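Local atomic coordinates of hypothetical protein (Pseudomonas aeruginosa, PDB entry 2H9F), a protein that probably catalyses the isomerisation of methylaconitate as a PrpF-type enzyme. Residues 8-13 with 389-394; 145-150 with 178-183; 229-234 with 248-253. One frame throughout, in Å; residues are numbered along the deposited sequence.

Contact 1 (8-13 with 389-394); sequences IRIPAT and VRVPGD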
# COMPACT_ATOMS: atom_id res chain seq x y z
N ILE A 8 -13.00 -11.06 -16.13
CA ILE A 8 -14.04 -10.07 -16.51
C ILE A 8 -13.34 -8.72 -16.50
O ILE A 8 -12.48 -8.49 -15.65
CB ILE A 8 -15.21 -10.15 -15.46
CG1 ILE A 8 -15.75 -11.57 -15.50
CG2 ILE A 8 -16.35 -9.24 -15.72
CD1 ILE A 8 -16.11 -12.06 -16.88
N ARG A 9 -13.64 -7.87 -17.49
CA ARG A 9 -13.19 -6.48 -17.48
C ARG A 9 -14.37 -5.57 -17.09
O ARG A 9 -15.44 -5.61 -17.75
CB ARG A 9 -12.64 -6.05 -18.85
CG ARG A 9 -11.64 -7.00 -19.60
CD ARG A 9 -10.89 -6.22 -20.73
NE ARG A 9 -11.77 -5.41 -21.61
CZ ARG A 9 -11.48 -4.23 -22.19
NH1 ARG A 9 -10.31 -3.62 -22.03
NH2 ARG A 9 -12.39 -3.63 -22.94
N ILE A 10 -14.22 -4.84 -15.99
CA ILE A 10 -15.26 -3.94 -15.42
C ILE A 10 -14.79 -2.52 -15.48
O ILE A 10 -13.72 -2.19 -14.92
CB ILE A 10 -15.68 -4.35 -13.97
CG1 ILE A 10 -16.01 -5.83 -13.91
CG2 ILE A 10 -16.94 -3.53 -13.45
CD1 ILE A 10 -16.07 -6.36 -12.52
N PRO A 11 -15.52 -1.67 -16.23
CA PRO A 11 -15.17 -0.25 -16.28
C PRO A 11 -15.07 0.34 -14.88
O PRO A 11 -15.96 0.16 -14.08
CB PRO A 11 -16.32 0.39 -17.06
CG PRO A 11 -17.01 -0.73 -17.75
CD PRO A 11 -16.73 -1.98 -16.99
N ALA A 12 -13.98 1.05 -14.61
CA ALA A 12 -13.71 1.60 -13.28
C ALA A 12 -12.77 2.78 -13.45
O ALA A 12 -12.07 2.88 -14.45
CB ALA A 12 -12.99 0.60 -12.35
N THR A 13 -12.74 3.58 -12.41
CA THR A 13 -11.84 4.71 -12.26
C THR A 13 -11.24 4.65 -10.86
O THR A 13 -11.95 4.48 -9.83
CB THR A 13 -12.59 6.01 -12.50
OG1 THR A 13 -13.30 5.88 -13.75
CG2 THR A 13 -11.60 7.22 -12.59
N VAL A 389 -11.00 -2.58 -14.44
CA VAL A 389 -10.41 -3.54 -13.54
C VAL A 389 -10.71 -4.94 -14.07
O VAL A 389 -11.76 -5.17 -14.70
CB VAL A 389 -10.88 -3.41 -12.07
CG1 VAL A 389 -10.39 -2.18 -11.44
CG2 VAL A 389 -12.46 -3.51 -11.91
N ARG A 390 -9.82 -5.88 -13.75
CA ARG A 390 -10.07 -7.29 -14.02
C ARG A 390 -10.16 -8.15 -12.77
O ARG A 390 -9.41 -7.96 -11.81
CB ARG A 390 -9.00 -7.90 -14.90
CG ARG A 390 -8.77 -7.20 -16.22
CD ARG A 390 -7.90 -8.11 -17.10
NE ARG A 390 -7.78 -7.59 -18.43
CZ ARG A 390 -7.20 -8.21 -19.45
NH1 ARG A 390 -6.73 -9.44 -19.32
NH2 ARG A 390 -7.12 -7.58 -20.62
N VAL A 391 -11.12 -9.06 -12.76
CA VAL A 391 -11.18 -10.08 -11.76
C VAL A 391 -11.59 -11.38 -12.46
O VAL A 391 -12.21 -11.35 -13.51
CB VAL A 391 -12.18 -9.78 -10.60
CG1 VAL A 391 -11.82 -8.46 -9.88
CG2 VAL A 391 -13.58 -9.75 -11.10
N PRO A 392 -11.26 -12.53 -11.86
CA PRO A 392 -11.80 -13.80 -12.34
C PRO A 392 -13.33 -13.86 -12.24
O PRO A 392 -13.92 -13.44 -11.25
CB PRO A 392 -11.10 -14.82 -11.44
CG PRO A 392 -9.85 -14.14 -11.03
CD PRO A 392 -10.30 -12.74 -10.76
N GLY A 393 -13.96 -14.42 -13.27
CA GLY A 393 -15.41 -14.35 -13.41
C GLY A 393 -16.15 -15.17 -12.37
O GLY A 393 -17.30 -14.91 -12.09
N ASP A 394 -15.43 -16.11 -11.79
CA ASP A 394 -15.94 -17.06 -10.83
C ASP A 394 -15.72 -16.56 -9.41
O ASP A 394 -16.11 -17.24 -8.47
CB ASP A 394 -15.14 -18.38 -10.99
CG ASP A 394 -13.64 -18.22 -10.56
OD1 ASP A 394 -12.91 -17.53 -11.29
OD2 ASP A 394 -13.18 -18.76 -9.50
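Arg9 and Arg390 are directly paired, which puts both side chains on one face of the sheet; with CG anti to the carbonyl carbon in each (chi1 -46° in Arg9, similar in Arg390), they then lie side by side, pointing the same way. Arg390 runs extended to NE whereas Arg9 bends at chi3, and the aliphatic CD of Arg9 lies 4.0 Å from NH2 of Arg390. The guanidinium planes stand 85° apart, so the groups do not stack. Their positive ends have acidic partners across the dimer interface: Glu386 of the second subunit forms salt bridges with both arginines, and Glu159 of that subunit binds Arg390 as well.

The backbones are antiparallel. Arg9 and Arg390 form a non-hydrogen-bonded pair, flanked by the hydrogen-bonded pairs Ile8-Val391 and Ile10-Val389. Ile10 N reaches Val389 O over 2.8 Å in a nearly straight bond (174° at the hydrogen), and Val389 N returns to Ile10 O; in the Ile8-Val391 pair, Val391 N to Ile8 O is longer, 3.2 Å. On the face that carries Ile10, Val389 CG2 touches Ile10 CB at 3.9 Å, and its other methyl, CG1, meets Ala12 CB at the same distance. Leu44 of helix 39-49 covers Ile10 and Val391. Past Val391, Ile8 CG1 packs tightly on Gly393 CA at 3.5 Å. Val389 also pairs with an antiparallel strand of the second subunit, making this ladder part of a beta sheet continued across a dimer interface.

Contact 2 (145-150 with 178-183); sequences TIIAHV and EFLDPS
An antiparallel strand pair joins 145-150 to 178-180, whose axes run 161° apart and approach to 4.8 Å. Ile147 and Glu178 are a hydrogen-bonded pair: Ile147 N bonds to Glu178 O at 2.9 Å, and Glu178 N returns to Ile147 O. Ile146 and Phe179 form the neighbouring non-hydrogen-bonded pair. Their side chains leave the same face together, where Ile146 CD1 lies 3.6 Å from Phe179 CE2. The branch methyl CG2 of Ile146, anti to the backbone N because chi1 is -53°, sits over one face of the phenyl ring, 4.2 Å from its centroid, in a CH-pi contact displaced toward the rim.

On the face of Ile147, the end of the His149 side chain approaches Glu178, the two crossing at a slant. Glu178 CG lies in plane at the edge of the imidazole, 3.6 Å from His149 NE2, and the ring and carboxylate planes are inclined by 61°. Toward the end of the ladder, Leu180 N bonds to Thr145 O, and Thr145 CG2 rests against Leu180 CD1 at 3.7 Å. Two waters extend the backbone link: one joins Thr145 N to Leu180 O, the other gives hydrogen bonds to Thr145 O and Leu180 O, the latter 2.8 Å away. Strands 131-139 and 369-386 flank the pair, so the contact is an interior step of an antiparallel beta ladder, with two waters bridging Thr145 and Leu180 where the strand pairing stops.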
# COMPACT_ATOMS: atom_id res chain seq x y z
N THR A 145 -27.20 14.78 2.62
CA THR A 145 -26.75 15.52 1.46
C THR A 145 -25.36 16.09 1.68
O THR A 145 -25.02 16.64 2.75
CB THR A 145 -27.72 16.67 1.18
OG1 THR A 145 -29.01 16.10 0.95
CG2 THR A 145 -27.28 17.53 -0.04
N ILE A 146 -24.55 15.96 0.64
CA ILE A 146 -23.28 16.60 0.53
C ILE A 146 -23.31 17.37 -0.80
O ILE A 146 -23.74 16.83 -1.82
CB ILE A 146 -22.11 15.58 0.47
CG1 ILE A 146 -22.16 14.59 1.62
CG2 ILE A 146 -20.75 16.32 0.44
CD1 ILE A 146 -21.15 13.43 1.46
N ILE A 147 -22.88 18.63 -0.76
CA ILE A 147 -22.75 19.45 -1.95
C ILE A 147 -21.27 19.59 -2.16
O ILE A 147 -20.55 19.96 -1.24
CB ILE A 147 -23.32 20.88 -1.76
CG1 ILE A 147 -24.75 20.84 -1.22
CG2 ILE A 147 -23.26 21.64 -3.09
CD1 ILE A 147 -25.70 20.07 -2.04
N ALA A 148 -20.83 19.21 -3.35
CA ALA A 148 -19.46 19.33 -3.78
C ALA A 148 -19.40 20.39 -4.89
O ALA A 148 -20.03 20.26 -5.94
CB ALA A 148 -18.93 17.98 -4.27
N HIS A 149 -18.64 21.45 -4.63
CA HIS A 149 -18.46 22.51 -5.58
C HIS A 149 -17.23 22.19 -6.38
O HIS A 149 -16.10 22.45 -5.94
CB HIS A 149 -18.33 23.84 -4.85
CG HIS A 149 -19.51 24.17 -3.98
ND1 HIS A 149 -20.55 24.95 -4.41
CD2 HIS A 149 -19.79 23.85 -2.69
CE1 HIS A 149 -21.44 25.08 -3.44
NE2 HIS A 149 -21.00 24.41 -2.39
N VAL A 150 -17.43 21.62 -7.56
CA VAL A 150 -16.35 21.06 -8.33
C VAL A 150 -15.98 21.99 -9.44
O VAL A 150 -16.82 22.37 -10.25
CB VAL A 150 -16.76 19.65 -8.91
CG1 VAL A 150 -15.64 19.07 -9.77
CG2 VAL A 150 -17.09 18.73 -7.81
N GLU A 178 -19.82 20.90 1.27
CA GLU A 178 -20.77 21.30 2.30
C GLU A 178 -21.58 20.08 2.72
O GLU A 178 -22.29 19.51 1.92
CB GLU A 178 -21.79 22.36 1.83
CG GLU A 178 -21.22 23.47 1.04
CD GLU A 178 -22.22 24.62 0.80
OE1 GLU A 178 -23.44 24.41 0.87
OE2 GLU A 178 -21.75 25.75 0.56
N PHE A 179 -21.46 19.72 4.00
CA PHE A 179 -22.24 18.66 4.57
C PHE A 179 -23.45 19.28 5.23
O PHE A 179 -23.34 20.00 6.23
CB PHE A 179 -21.38 17.89 5.58
CG PHE A 179 -20.24 17.16 4.95
CD1 PHE A 179 -19.08 17.81 4.63
CD2 PHE A 179 -20.35 15.82 4.63
CE1 PHE A 179 -18.01 17.15 4.03
CE2 PHE A 179 -19.28 15.13 4.03
CZ PHE A 179 -18.12 15.81 3.74
N LEU A 180 -24.62 19.02 4.67
CA LEU A 180 -25.84 19.61 5.16
C LEU A 180 -26.37 18.83 6.36
O LEU A 180 -26.37 17.59 6.37
CB LEU A 180 -26.90 19.65 4.07
CG LEU A 180 -26.49 20.40 2.79
CD1 LEU A 180 -27.74 20.65 1.89
CD2 LEU A 180 -25.82 21.73 3.06
N ASP A 181 -26.83 19.56 7.36
CA ASP A 181 -27.46 18.98 8.56
C ASP A 181 -26.67 17.79 9.09
O ASP A 181 -27.20 16.71 9.22
CB ASP A 181 -28.93 18.59 8.30
CG ASP A 181 -29.80 19.80 7.82
OD1 ASP A 181 -29.69 20.95 8.38
OD2 ASP A 181 -30.61 19.60 6.87
N PRO A 182 -25.39 18.01 9.39
CA PRO A 182 -24.48 16.96 9.83
C PRO A 182 -24.82 16.38 11.21
O PRO A 182 -25.40 17.07 12.05
CB PRO A 182 -23.11 17.67 9.85
CG PRO A 182 -23.43 19.09 10.09
CD PRO A 182 -24.72 19.33 9.38
N SER A 183 -24.45 15.11 11.43
CA SER A 183 -24.79 14.38 12.69
C SER A 183 -23.73 13.35 13.13
O SER A 183 -23.86 12.74 14.21
CB SER A 183 -26.14 13.65 12.53
OG SER A 183 -27.21 14.56 12.72
O HOH W 1 -28.36 16.19 4.95
O HOH W 2 -24.38 15.93 5.37

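Contact 3 (229-234 with 248-253); sequences IGYRGT and ARFERI
Ile229 presents its main-chain O to Arg249 NH1, 2.8 Å away, and its side chain to Phe250. The arginine chain is extended from CG to NE with CG anti to the backbone N, a reach that carries the guanidinium from the helix to the loop. NH1 lies in the plane of the Ile229 carbonyl, with 151° at the hydrogen, although the oxygen is somewhat out of the guanidinium plane.

Ile229 holds CG1 between its backbone N and carbonyl carbon (chi1 64°). With chi2 extended, its CD1 then meets Phe250 CE1 at 3.6 Å, the two side chains crossing at about a right angle, while CG2 faces Ile253 CD1 at 4.2 Å. These contacts pack the loop between strand 220-225 and helix 238-241 against helix 244-260, with Phe281 of strand 278-283 touching Ile229, Tyr231 and Phe250.

Tyr231 and Phe250 approach from opposite directions. Phe250 CZ stands over one face of the tyrosine ring, toward its rim; the centroids are 5.2 Å apart and the planes inclined by 40°. The tyrosine's polar end is hydrogen-bonded to Gln246 on the same helix, while Arg249 NH1 lies at the ring edge, 4.1 Å from Tyr231 CE1.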
# COMPACT_ATOMS: atom_id res chain seq x y z
N ILE A 229 -4.47 30.37 30.11
CA ILE A 229 -3.83 29.17 30.63
C ILE A 229 -2.32 29.23 30.49
O ILE A 229 -1.64 28.24 30.72
CB ILE A 229 -4.34 27.89 29.95
CG1 ILE A 229 -3.99 27.89 28.46
CG2 ILE A 229 -5.85 27.73 30.19
CD1 ILE A 229 -4.15 26.53 27.84
N GLY A 230 -1.81 30.38 30.06
CA GLY A 230 -0.40 30.67 30.14
C GLY A 230 0.36 30.48 28.86
O GLY A 230 1.57 30.37 28.89
N TYR A 231 -0.36 30.41 27.76
CA TYR A 231 0.22 30.18 26.45
C TYR A 231 -0.06 31.35 25.51
O TYR A 231 -0.93 32.17 25.72
CB TYR A 231 -0.27 28.86 25.83
CG TYR A 231 0.27 27.64 26.55
CD1 TYR A 231 -0.26 27.25 27.77
CD2 TYR A 231 1.34 26.93 26.05
CE1 TYR A 231 0.24 26.15 28.46
CE2 TYR A 231 1.86 25.82 26.74
CZ TYR A 231 1.30 25.45 27.94
OH TYR A 231 1.81 24.38 28.64
N ARG A 232 0.72 31.37 24.46
CA ARG A 232 0.76 32.44 23.51
C ARG A 232 -0.16 32.09 22.35
O ARG A 232 -0.72 32.97 21.72
CB ARG A 232 2.20 32.56 23.05
CG ARG A 232 2.42 33.46 21.94
CD ARG A 232 2.40 34.84 22.37
NE ARG A 232 3.17 35.59 21.38
CZ ARG A 232 3.05 36.90 21.20
NH1 ARG A 232 2.25 37.63 21.99
NH2 ARG A 232 3.75 37.46 20.22
N GLY A 233 -0.32 30.80 22.08
CA GLY A 233 -1.20 30.31 21.02
C GLY A 233 -0.48 29.91 19.76
O GLY A 233 -1.09 29.35 18.87
N THR A 234 0.81 30.25 19.69
CA THR A 234 1.70 29.98 18.56
C THR A 234 2.59 28.74 18.78
O THR A 234 3.28 28.31 17.87
CB THR A 234 2.61 31.20 18.31
OG1 THR A 234 3.37 31.47 19.49
CG2 THR A 234 1.79 32.42 17.97
N ALA A 248 0.60 16.99 31.70
CA ALA A 248 -0.24 16.57 32.83
C ALA A 248 -1.25 17.68 33.16
O ALA A 248 -2.39 17.41 33.52
CB ALA A 248 0.62 16.23 34.05
N ARG A 249 -0.80 18.92 33.06
CA ARG A 249 -1.65 20.07 33.32
C ARG A 249 -2.79 20.17 32.31
O ARG A 249 -3.93 20.47 32.66
CB ARG A 249 -0.79 21.34 33.28
CG ARG A 249 -1.44 22.58 33.83
CD ARG A 249 -0.45 23.74 33.90
NE ARG A 249 -1.10 25.00 34.30
CZ ARG A 249 -1.56 25.93 33.47
NH1 ARG A 249 -1.45 25.79 32.15
NH2 ARG A 249 -2.13 27.02 33.95
N PHE A 250 -2.47 19.93 31.04
CA PHE A 250 -3.51 19.96 30.00
C PHE A 250 -4.54 18.87 30.23
O PHE A 250 -5.75 19.08 30.04
CB PHE A 250 -2.88 19.78 28.60
CG PHE A 250 -2.43 21.03 27.98
CD1 PHE A 250 -3.35 22.01 27.62
CD2 PHE A 250 -1.08 21.25 27.69
CE1 PHE A 250 -2.91 23.21 27.01
CE2 PHE A 250 -0.65 22.42 27.08
CZ PHE A 250 -1.57 23.41 26.74
N GLU A 251 -4.06 17.70 30.66
CA GLU A 251 -4.94 16.58 30.89
C GLU A 251 -5.89 16.89 32.03
O GLU A 251 -7.02 16.41 32.03
CB GLU A 251 -4.14 15.31 31.18
CG GLU A 251 -4.99 14.06 31.59
CD GLU A 251 -5.90 13.52 30.47
OE1 GLU A 251 -5.81 14.04 29.33
OE2 GLU A 251 -6.71 12.57 30.76
N ARG A 252 -5.44 17.69 32.99
CA ARG A 252 -6.31 18.06 34.11
C ARG A 252 -7.45 18.94 33.65
O ARG A 252 -8.59 18.82 34.11
CB ARG A 252 -5.49 18.70 35.23
CG ARG A 252 -4.93 17.62 36.15
CD ARG A 252 -3.54 17.88 36.59
NE ARG A 252 -3.51 18.73 37.77
CZ ARG A 252 -3.55 18.30 39.03
NH1 ARG A 252 -3.64 16.99 39.31
NH2 ARG A 252 -3.51 19.19 40.01
N ILE A 253 -7.14 19.81 32.71
CA ILE A 253 -8.15 20.69 32.12
C ILE A 253 -9.11 19.85 31.29
O ILE A 253 -10.35 20.00 31.40
CB ILE A 253 -7.53 21.79 31.25
CG1 ILE A 253 -6.50 22.62 32.05
CG2 ILE A 253 -8.63 22.72 30.77
CD1 ILE A 253 -5.76 23.64 31.29

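Overall arrangement
Contacts 1 and 2 are both strand pairings that reach the same network of strands, yet their centres lie 32 Å apart and their nearest atoms about 13 Å. Strand 369-386 links them, pairing with strand 7-17 and with strand 175-180. Contact 3 is loop-to-helix packing on the other side of the chain's centre, with its centre 54 Å from that of contact 1 and 34 Å from that of contact 2. Along the sequence, contact 1 joins the two ends of the chain and encloses the others, which follow one another in series. Contact 1 alone involves the second subunit; its Gly393 lies about 10 Å from a bound cobalt ion.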